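Side-chain contacts in phosphoribosylaminoimidazole-succinocarboxamide synthase (PDB 2CNQ), which catalyses the ATP-dependent joining of aspartate to the carboxylate of 4-carboxy-5-aminoimidazole ribotide (CAIR), giving SAICAR in purine biosynthesis: residues Y24-G29 against D87-K92; T6-I11 against T30-A35; L142-G147 against E156-P161. All blocks are in the same frame, centred on the assembly; numbering follows the deposited sequence. Where two conformers were deposited one is given.

Interaction 1: Y24-G29 against D87-K92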
loop_
_atom_site.group_PDB
_atom_site.type_symbol
_atom_site.label_atom_id
_atom_site.label_comp_id
_atom_site.label_asym_id
_atom_site.label_seq_id
_atom_site.Cartn_x
_atom_site.Cartn_y
_atom_site.Cartn_z
ATOM N N TYR A 24 9.047 -14.016 5.937
ATOM C CA TYR A 24 9.957 -15.084 6.256
ATOM C C TYR A 24 11.060 -15.124 5.246
ATOM O O TYR A 24 10.894 -14.734 4.098
ATOM C CB TYR A 24 9.233 -16.411 6.228
ATOM C CG TYR A 24 8.199 -16.518 7.286
ATOM C CD1 TYR A 24 8.501 -17.066 8.509
ATOM C CD2 TYR A 24 6.927 -16.039 7.077
ATOM C CE1 TYR A 24 7.565 -17.167 9.479
ATOM C CE2 TYR A 24 5.984 -16.127 8.049
ATOM C CZ TYR A 24 6.315 -16.668 9.249
ATOM O OH TYR A 24 5.411 -16.787 10.253
ATOM N N GLU A 25 12.170 -15.695 5.650
ATOM C CA GLU A 25 13.289 -15.863 4.769
ATOM C C GLU A 25 13.216 -17.181 4.110
ATOM O O GLU A 25 13.287 -18.218 4.763
ATOM C CB GLU A 25 14.564 -15.771 5.557
ATOM C CG GLU A 25 15.764 -16.175 4.770
ATOM C CD GLU A 25 16.995 -15.981 5.571
ATOM O OE1 GLU A 25 17.261 -14.847 6.048
ATOM O OE2 GLU A 25 17.664 -16.976 5.803
ATOM N N VAL A 26 13.091 -17.166 2.812
ATOM C CA VAL A 26 13.127 -18.380 2.043
ATOM C C VAL A 26 14.544 -18.783 1.825
ATOM O O VAL A 26 14.888 -19.947 1.926
ATOM C CB VAL A 26 12.357 -18.203 0.761
ATOM C CG1 VAL A 26 12.490 -19.406 -0.125
ATOM C CG2 VAL A 26 10.911 -17.976 1.091
ATOM N N ASP A 27 15.371 -17.833 1.456
ATOM C CA ASP A 27 16.751 -18.084 1.327
ATOM C C ASP A 27 17.408 -16.768 1.387
ATOM O O ASP A 27 16.794 -15.738 1.688
ATOM C CB ASP A 27 17.070 -18.863 0.047
ATOM C CG ASP A 27 16.683 -18.141 -1.200
ATOM O OD1 ASP A 27 16.309 -18.819 -2.132
ATOM O OD2 ASP A 27 16.728 -16.898 -1.263
ATOM N N ALA A 28 18.689 -16.776 1.134
ATOM C CA ALA A 28 19.435 -15.588 1.304
ATOM C C ALA A 28 18.891 -14.415 0.533
ATOM O O ALA A 28 19.076 -13.295 0.933
ATOM C CB ALA A 28 20.875 -15.841 0.929
ATOM N N GLY A 29 18.273 -14.639 -0.593
ATOM C CA GLY A 29 17.809 -13.559 -1.423
ATOM C C GLY A 29 16.326 -13.381 -1.519
ATOM O O GLY A 29 15.877 -12.522 -2.246
ATOM N N ASP A 87 5.538 -24.380 -4.702
ATOM C CA ASP A 87 6.585 -25.131 -5.361
ATOM C C ASP A 87 7.935 -24.599 -5.028
ATOM O O ASP A 87 8.901 -25.310 -5.166
ATOM C CB ASP A 87 6.364 -25.120 -6.842
ATOM C CG ASP A 87 5.132 -25.847 -7.208
ATOM O OD1 ASP A 87 4.955 -26.981 -6.714
ATOM O OD2 ASP A 87 4.319 -25.296 -7.932
ATOM N N TYR A 88 8.020 -23.353 -4.615
ATOM C CA TYR A 88 9.226 -22.657 -4.292
ATOM C C TYR A 88 9.468 -22.586 -2.813
ATOM O O TYR A 88 10.381 -21.922 -2.383
ATOM C CB TYR A 88 9.151 -21.243 -4.864
ATOM C CG TYR A 88 9.256 -21.239 -6.341
ATOM C CD1 TYR A 88 8.204 -21.622 -7.144
ATOM C CD2 TYR A 88 10.408 -20.824 -6.947
ATOM C CE1 TYR A 88 8.336 -21.639 -8.492
ATOM C CE2 TYR A 88 10.534 -20.829 -8.294
ATOM C CZ TYR A 88 9.492 -21.239 -9.066
ATOM O OH TYR A 88 9.590 -21.270 -10.431
ATOM N N LEU A 89 8.684 -23.291 -2.028
ATOM C CA LEU A 89 8.818 -23.319 -0.617
ATOM C C LEU A 89 9.085 -24.716 -0.186
ATOM O O LEU A 89 8.756 -25.665 -0.858
ATOM C CB LEU A 89 7.543 -22.829 0.047
ATOM C CG LEU A 89 7.215 -21.380 -0.243
ATOM C CD1 LEU A 89 5.859 -21.070 0.330
ATOM C CD2 LEU A 89 8.251 -20.461 0.346
ATOM N N PRO A 90 9.664 -24.871 0.990
ATOM C CA PRO A 90 9.781 -26.203 1.559
ATOM C C PRO A 90 8.475 -26.927 1.486
ATOM O O PRO A 90 7.421 -26.354 1.681
ATOM C CB PRO A 90 10.186 -25.932 2.986
ATOM C CG PRO A 90 10.933 -24.637 2.893
ATOM C CD PRO A 90 10.180 -23.844 1.894
ATOM N N ALA A 91 8.562 -28.200 1.209
ATOM C CA ALA A 91 7.404 -29.028 1.053
ATOM C C ALA A 91 6.492 -28.938 2.232
ATOM O O ALA A 91 5.294 -29.001 2.078
ATOM C CB ALA A 91 7.815 -30.457 0.829
ATOM N N LYS A 92 7.040 -28.821 3.414
ATOM C CA LYS A 92 6.200 -28.796 4.577
ATOM C C LYS A 92 5.192 -27.680 4.508
ATOM O O LYS A 92 4.120 -27.807 5.050
ATOM C CB LYS A 92 7.065 -28.727 5.810
ATOM C CG LYS A 92 6.323 -29.011 7.035
ATOM C CD LYS A 92 7.211 -29.278 8.221
ATOM C CE LYS A 92 6.374 -29.601 9.411
ATOM N NZ LYS A 92 5.526 -30.795 9.190
#
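Val26 and Leu89 carry this small apolar contact, meeting methyl to methyl with Val26 CG2 3.7 Å from Leu89 CD2. Their side chains cross at about a right angle, and between the two it is these methyls that touch. Val26 presents both of its methyls to the 87-92 loop: CG1 lies opposite the backbone N (chi1 174°) and comes to 4.0 Å from the carbonyl oxygen Tyr88 O, while CG2, opposite the carbonyl carbon, takes the leucine. Leu89 sets out alongside the contact, and the end of its side chain turns in, CD2 being the branch that arrives. The chain turns a corner at Val26, in the connection between the antiparallel neighbours 21-25 and 30-35, and Val26 forms with Asp27 a classic beta bulge, both residues facing Thr30. Asp27 also opens an Asx turn: its OD2 accepts from Gly29 N at 2.8 Å, met on its anti side and 23° out of the carboxylate plane. The same oxygen is hydrogen-bonded to Thr30 OG1, so two bonds grip it and fix the carboxylate. Tyr88 lends its backbone to the contact while its ring leads away, past Ile79 and Leu108, to a hydrogen bond between its hydroxyl and Ala80 N. Leu32 of strand 30-35 touches Val26 and Leu89 alike, and Leu108 of strand 106-110 also packs on Val26.

Interaction 2: T6-I11 against T30-A35. With ADP (adenosine-5'-diphosphate), chain B.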
loop_
_atom_site.group_PDB
_atom_site.type_symbol
_atom_site.label_atom_id
_atom_site.label_comp_id
_atom_site.label_asym_id
_atom_site.label_seq_id
_atom_site.Cartn_x
_atom_site.Cartn_y
_atom_site.Cartn_z
ATOM N N THR A 6 0.743 -15.679 11.112
ATOM C CA THR A 6 1.181 -16.929 10.564
ATOM C C THR A 6 2.024 -17.657 11.572
ATOM O O THR A 6 2.792 -17.071 12.302
ATOM C CB THR A 6 1.924 -16.758 9.261
ATOM O OG1 THR A 6 3.112 -15.997 9.448
ATOM C CG2 THR A 6 1.082 -16.138 8.208
ATOM N N GLU A 7 1.872 -18.965 11.570
ATOM C CA GLU A 7 2.554 -19.841 12.489
ATOM C C GLU A 7 3.162 -20.923 11.652
ATOM O O GLU A 7 2.513 -21.878 11.277
ATOM C CB GLU A 7 1.612 -20.414 13.493
ATOM C CG GLU A 7 1.038 -19.364 14.405
ATOM C CD GLU A 7 2.006 -18.823 15.396
ATOM O OE1 GLU A 7 1.593 -17.949 16.171
ATOM O OE2 GLU A 7 3.159 -19.248 15.451
ATOM N N LEU A 8 4.424 -20.744 11.352
ATOM C CA LEU A 8 5.112 -21.635 10.464
ATOM C C LEU A 8 6.060 -22.558 11.171
ATOM O O LEU A 8 6.815 -23.256 10.548
ATOM C CB LEU A 8 5.832 -20.897 9.352
ATOM C CG LEU A 8 4.937 -20.034 8.471
ATOM C CD1 LEU A 8 5.724 -19.571 7.274
ATOM C CD2 LEU A 8 3.679 -20.708 8.041
ATOM N N ASP A 9 6.000 -22.583 12.493
ATOM C CA ASP A 9 6.700 -23.595 13.254
ATOM C C ASP A 9 8.166 -23.661 12.940
ATOM O O ASP A 9 8.788 -24.713 12.967
ATOM C CB ASP A 9 6.054 -24.956 13.077
ATOM C CG ASP A 9 4.699 -25.000 13.720
ATOM O OD1 ASP A 9 4.543 -24.406 14.799
ATOM O OD2 ASP A 9 3.783 -25.594 13.168
ATOM N N GLY A 10 8.734 -22.512 12.675
ATOM C CA GLY A 10 10.138 -22.421 12.459
ATOM C C GLY A 10 10.597 -22.971 11.161
ATOM O O GLY A 10 11.779 -23.099 10.957
ATOM N N ILE A 11 9.697 -23.274 10.242
ATOM C CA ILE A 11 10.094 -23.875 9.004
ATOM C C ILE A 11 10.962 -22.941 8.203
ATOM O O ILE A 11 11.873 -23.369 7.537
ATOM C CB ILE A 11 8.887 -24.334 8.259
ATOM C CG1 ILE A 11 8.284 -25.522 9.003
ATOM C CG2 ILE A 11 9.216 -24.711 6.841
ATOM C CD1 ILE A 11 6.876 -25.793 8.600
ATOM N N THR A 30 15.565 -14.190 -0.824
ATOM C CA THR A 30 14.167 -14.276 -1.128
ATOM C C THR A 30 13.374 -14.358 0.116
ATOM O O THR A 30 13.760 -14.994 1.092
ATOM C CB THR A 30 14.007 -15.614 -1.865
ATOM O OG1 THR A 30 15.013 -15.729 -2.879
ATOM C CG2 THR A 30 12.666 -15.713 -2.497
ATOM N N LEU A 31 12.237 -13.688 0.070
ATOM C CA LEU A 31 11.335 -13.602 1.181
ATOM C C LEU A 31 10.019 -14.186 0.789
ATOM O O LEU A 31 9.570 -14.082 -0.327
ATOM C CB LEU A 31 11.109 -12.168 1.565
ATOM C CG LEU A 31 12.342 -11.408 1.940
ATOM C CD1 LEU A 31 11.970 -9.948 2.047
ATOM C CD2 LEU A 31 12.942 -11.917 3.206
ATOM N N LEU A 32 9.373 -14.765 1.781
ATOM C CA LEU A 32 7.983 -15.148 1.735
ATOM C C LEU A 32 7.242 -14.016 2.411
ATOM O O LEU A 32 7.404 -13.762 3.583
ATOM C CB LEU A 32 7.796 -16.458 2.453
ATOM C CG LEU A 32 6.389 -16.899 2.656
ATOM C CD1 LEU A 32 5.728 -17.081 1.340
ATOM C CD2 LEU A 32 6.345 -18.142 3.498
ATOM N N PHE A 33 6.460 -13.306 1.621
ATOM C CA PHE A 33 5.907 -12.034 1.999
ATOM C C PHE A 33 4.411 -12.246 2.164
ATOM O O PHE A 33 3.695 -12.283 1.183
ATOM C CB PHE A 33 6.245 -11.111 0.829
ATOM C CG PHE A 33 6.049 -9.663 1.080
ATOM C CD1 PHE A 33 5.039 -8.968 0.456
ATOM C CD2 PHE A 33 6.912 -8.985 1.850
ATOM C CE1 PHE A 33 4.936 -7.607 0.617
ATOM C CE2 PHE A 33 6.823 -7.620 2.008
ATOM C CZ PHE A 33 5.818 -6.951 1.390
ATOM N N VAL A 34 4.001 -12.454 3.385
ATOM C CA VAL A 34 2.670 -12.922 3.657
ATOM C C VAL A 34 1.852 -11.780 4.169
ATOM O O VAL A 34 2.147 -11.239 5.208
ATOM C CB VAL A 34 2.654 -14.055 4.678
ATOM C CG1 VAL A 34 1.260 -14.615 4.726
ATOM C CG2 VAL A 34 3.664 -15.116 4.333
ATOM N N ALA A 35 0.809 -11.421 3.458
ATOM C CA ALA A 35 -0.109 -10.426 3.939
ATOM C C ALA A 35 -1.132 -11.117 4.775
ATOM O O ALA A 35 -1.921 -11.889 4.281
ATOM C CB ALA A 35 -0.744 -9.684 2.811
HETATM P PB ADP B . 4.702 -2.016 7.758
HETATM O O1B ADP B . 3.904 -1.330 6.750
HETATM O O2B ADP B . 6.003 -1.370 7.982
HETATM O O3B ADP B . 4.100 -2.271 9.052
HETATM P PA ADP B . 4.177 -4.435 6.338
HETATM O O1A ADP B . 3.576 -3.753 5.190
HETATM O O2A ADP B . 3.325 -5.180 7.250
HETATM O O3A ADP B . 5.074 -3.439 7.159
HETATM O "O5'" ADP B . 5.286 -5.440 5.862
HETATM C "C5'" ADP B . 6.114 -5.266 4.734
HETATM C "C4'" ADP B . 7.507 -4.946 5.188
HETATM O "O4'" ADP B . 8.380 -5.493 4.202
HETATM C "C3'" ADP B . 7.813 -3.481 5.225
HETATM O "O3'" ADP B . 8.863 -3.230 6.126
HETATM C "C2'" ADP B . 8.331 -3.226 3.836
HETATM O "O2'" ADP B . 9.088 -2.063 3.723
HETATM C "C1'" ADP B . 9.139 -4.450 3.626
HETATM N N9 ADP B . 9.394 -4.823 2.266
HETATM C C8 ADP B . 8.550 -4.722 1.238
HETATM N N7 ADP B . 9.029 -5.239 0.137
HETATM C C5 ADP B . 10.247 -5.690 0.476
HETATM C C6 ADP B . 11.275 -6.373 -0.214
HETATM N N6 ADP B . 11.141 -6.708 -1.482
HETATM N N1 ADP B . 12.421 -6.619 0.411
HETATM C C2 ADP B . 12.533 -6.316 1.700
HETATM N N3 ADP B . 11.614 -5.752 2.470
HETATM C C4 ADP B . 10.484 -5.437 1.841
#
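Thr6 and Val34 mark where the irregular N-terminal chain comes nearest strand 30-35, their CA atoms 8.1 Å apart; further on, Leu8 CA and Leu32 CA are 11.2 Å apart. The backbones therefore diverge, and side chains alone bridge them. After Leu8 the chain reverses in a type I' turn through Asp9 and Gly10, both with positive phi, closed by a 2.9 Å bond from Ile11 N to Leu8 O. At the near end Thr6 CG2 packs on Val34 CG1 at 3.8 Å, the two side chains meeting at a slant. Thr6 turns its hydroxyl elsewhere, to Asp22 and Tyr24. At the wider end Leu8 and Leu32 extend tip to tip, CD1 of Leu8 4.1 Å from CD2 of Leu32; the latter gets there with CG opposite its backbone N (chi1 172°). Strand alternation gives the other face of 30-35 to the nucleotide. Leu31 CD1 lies 3.7 Å from ADP C2, and the Phe33 ring offers its edge, CE2 standing 3.4 Å from ADP O4', which lies in the ring plane. Were Phe33 an alanine, a gap would probably open beside the ribose and adenine C8, and His75 would lose its edge-to-face ring partner. Strands 21-25 and 106-110 flank strand 30-35 in the antiparallel sheet, and helix 96-102 closes the side shared with the N-terminal chain, Tyr98 touching Leu8, Gln101 touching Thr6 and Leu102 touching Val34.

Interaction 3: L142-G147 against E156-P161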
loop_
_atom_site.group_PDB
_atom_site.type_symbol
_atom_site.label_atom_id
_atom_site.label_comp_id
_atom_site.label_asym_id
_atom_site.label_seq_id
_atom_site.Cartn_x
_atom_site.Cartn_y
_atom_site.Cartn_z
ATOM N N LEU A 142 5.963 21.994 -0.059
ATOM C CA LEU A 142 5.921 22.433 -1.440
ATOM C C LEU A 142 4.791 23.430 -1.603
ATOM O O LEU A 142 3.662 23.155 -1.273
ATOM C CB LEU A 142 5.602 21.254 -2.347
ATOM C CG LEU A 142 6.661 20.166 -2.352
ATOM C CD1 LEU A 142 6.072 18.908 -2.908
ATOM C CD2 LEU A 142 7.869 20.605 -3.150
ATOM N N LYS A 143 5.061 24.471 -2.413
ATOM C CA LYS A 143 4.031 25.429 -2.735
ATOM C C LYS A 143 3.089 24.951 -3.856
ATOM O O LYS A 143 3.375 24.132 -4.754
ATOM C CB LYS A 143 4.589 26.821 -2.855
ATOM C CG LYS A 143 4.957 27.358 -1.457
ATOM C CD LYS A 143 6.300 27.909 -1.462
ATOM C CE LYS A 143 6.351 28.747 -2.737
ATOM N NZ LYS A 143 7.385 29.719 -2.875
ATOM N N GLN A 144 1.888 25.436 -3.701
ATOM C CA GLN A 144 0.748 24.928 -4.381
ATOM C C GLN A 144 -0.024 26.093 -4.903
ATOM O O GLN A 144 0.126 27.199 -4.436
ATOM C CB GLN A 144 -0.126 24.140 -3.407
ATOM C CG GLN A 144 0.528 22.923 -2.804
ATOM C CD GLN A 144 1.049 21.994 -3.848
ATOM O OE1 GLN A 144 0.384 21.740 -4.847
ATOM N NE2 GLN A 144 2.261 21.492 -3.636
ATOM N N PRO A 145 -0.889 25.871 -5.878
ATOM C CA PRO A 145 -1.818 26.950 -6.233
ATOM C C PRO A 145 -2.696 27.305 -5.026
ATOM O O PRO A 145 -3.023 26.408 -4.266
ATOM C CB PRO A 145 -2.638 26.357 -7.384
ATOM C CG PRO A 145 -2.131 24.999 -7.603
ATOM C CD PRO A 145 -1.079 24.653 -6.667
ATOM N N GLN A 146 -3.094 28.581 -4.895
ATOM C CA GLN A 146 -4.079 29.042 -3.976
ATOM C C GLN A 146 -5.413 28.559 -4.432
ATOM O O GLN A 146 -5.651 28.380 -5.609
ATOM C CB GLN A 146 -4.077 30.532 -3.953
ATOM C CG GLN A 146 -4.957 31.077 -2.933
ATOM C CD GLN A 146 -4.831 32.536 -2.860
ATOM O OE1 GLN A 146 -3.725 33.063 -2.774
ATOM N NE2 GLN A 146 -5.947 33.230 -2.892
ATOM N N GLY A 147 -6.292 28.358 -3.477
ATOM C CA GLY A 147 -7.670 28.109 -3.757
ATOM C C GLY A 147 -8.043 26.675 -3.997
ATOM O O GLY A 147 -9.147 26.413 -4.403
ATOM N N GLU A 156 -0.796 18.730 -11.145
ATOM C CA GLU A 156 -0.080 17.541 -11.502
ATOM C C GLU A 156 0.085 16.741 -10.236
ATOM O O GLU A 156 0.190 17.298 -9.175
ATOM C CB GLU A 156 1.302 17.874 -12.014
ATOM C CG GLU A 156 1.329 18.620 -13.303
ATOM C CD GLU A 156 0.735 17.863 -14.444
ATOM O OE1 GLU A 156 0.705 16.623 -14.398
ATOM O OE2 GLU A 156 0.325 18.514 -15.426
ATOM N N PRO A 157 0.129 15.428 -10.330
ATOM C CA PRO A 157 0.378 14.677 -9.105
ATOM C C PRO A 157 1.716 15.002 -8.551
ATOM O O PRO A 157 2.629 15.308 -9.299
ATOM C CB PRO A 157 0.324 13.234 -9.584
ATOM C CG PRO A 157 -0.476 13.295 -10.823
ATOM C CD PRO A 157 -0.055 14.562 -11.486
ATOM N N ILE A 158 1.824 14.919 -7.243
ATOM C CA ILE A 158 3.019 15.317 -6.591
ATOM C C ILE A 158 3.562 14.233 -5.719
ATOM O O ILE A 158 2.860 13.558 -4.981
ATOM C CB ILE A 158 2.836 16.592 -5.830
ATOM C CG1 ILE A 158 1.700 16.577 -4.850
ATOM C CG2 ILE A 158 2.678 17.742 -6.845
ATOM C CD1 ILE A 158 1.679 17.758 -3.959
ATOM N N PHE A 159 4.869 14.067 -5.816
ATOM C CA PHE A 159 5.630 13.250 -4.915
ATOM C C PHE A 159 5.781 13.969 -3.605
ATOM O O PHE A 159 6.293 15.064 -3.543
ATOM C CB PHE A 159 6.976 13.017 -5.548
ATOM C CG PHE A 159 7.996 12.443 -4.624
ATOM C CD1 PHE A 159 9.154 13.141 -4.378
ATOM C CD2 PHE A 159 7.853 11.200 -4.062
ATOM C CE1 PHE A 159 10.153 12.589 -3.621
ATOM C CE2 PHE A 159 8.833 10.675 -3.267
ATOM C CZ PHE A 159 9.991 11.372 -3.064
ATOM N N THR A 160 5.322 13.322 -2.549
ATOM C CA THR A 160 5.317 13.901 -1.240
ATOM C C THR A 160 5.814 12.852 -0.283
ATOM O O THR A 160 5.057 12.096 0.284
ATOM C CB THR A 160 3.963 14.431 -0.859
ATOM O OG1 THR A 160 3.031 13.364 -0.762
ATOM C CG2 THR A 160 3.451 15.415 -1.851
ATOM N N PRO A 161 7.105 12.731 -0.131
ATOM C CA PRO A 161 7.644 11.620 0.634
ATOM C C PRO A 161 7.394 11.744 2.084
ATOM O O PRO A 161 7.279 12.819 2.617
ATOM C CB PRO A 161 9.125 11.676 0.332
ATOM C CG PRO A 161 9.364 13.113 -0.000
ATOM C CD PRO A 161 8.134 13.573 -0.714
#
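Ile158 CD1 lies over one face of the Gln144 amide at its nitrogen end, 3.8 Å from Gln144 NE2, the two side chains coming from opposite directions. The setting is a short beta-hairpin, strands 138-139 and 142-143, laid against strand 153-159, an outermost strand of the five-stranded mixed sheet. In the conformer described, one of two deposited, the amide also folds back on its own chain: Gln144 NE2 donates to Leu142 O over 3.2 Å, with the acceptor close to the amide plane but the donor 70° above the carbonyl plane. The other flat group, the Phe159 ring, has Pro161 CD centred over one face, 3.6 Å above its plane, and the Phe159 side chain touches Val191 and Ala192 of helix 185-209. Val139 of the hairpin touches Gln144, Ile158 and Thr160, filling in between the two segments. Ile158 reaches toward the glutamine by placing CG1 between its backbone N and carbonyl carbon (chi1 54°), with CD1 extended beyond. Leu142, which also touches Pro176, meets the far end of 156-161: its CD1 approaches the carbonyl oxygen Phe159 O to 3.9 Å and, more loosely, Thr160 CG2 at 4.5 Å.

Interactions 1 and 2 are neighbours, their centres 8 Å apart, and alternate along the chain. Tyr24 joins them: its OH is 2.6 Å from Thr6 OG1, a probable hydrogen bond, and its CE2 is 3.5 Å from Leu8 CD1, while strands 21-25 and 30-35 pair in one sheet. That sheet has ADP against interaction 2 and, about 7 Å from the Leu32 side chain, a second nucleotide site holding AMP or AMZ. Interaction 3 lies on the opposite side of the chain's centre, 43 Å from interaction 1 and 39 Å from interaction 2 between centres. There the Thr160 side chain is about 6 Å from another AMZ, whose pocket includes Arg122, a weak hydrogen-bond partner of Thr160.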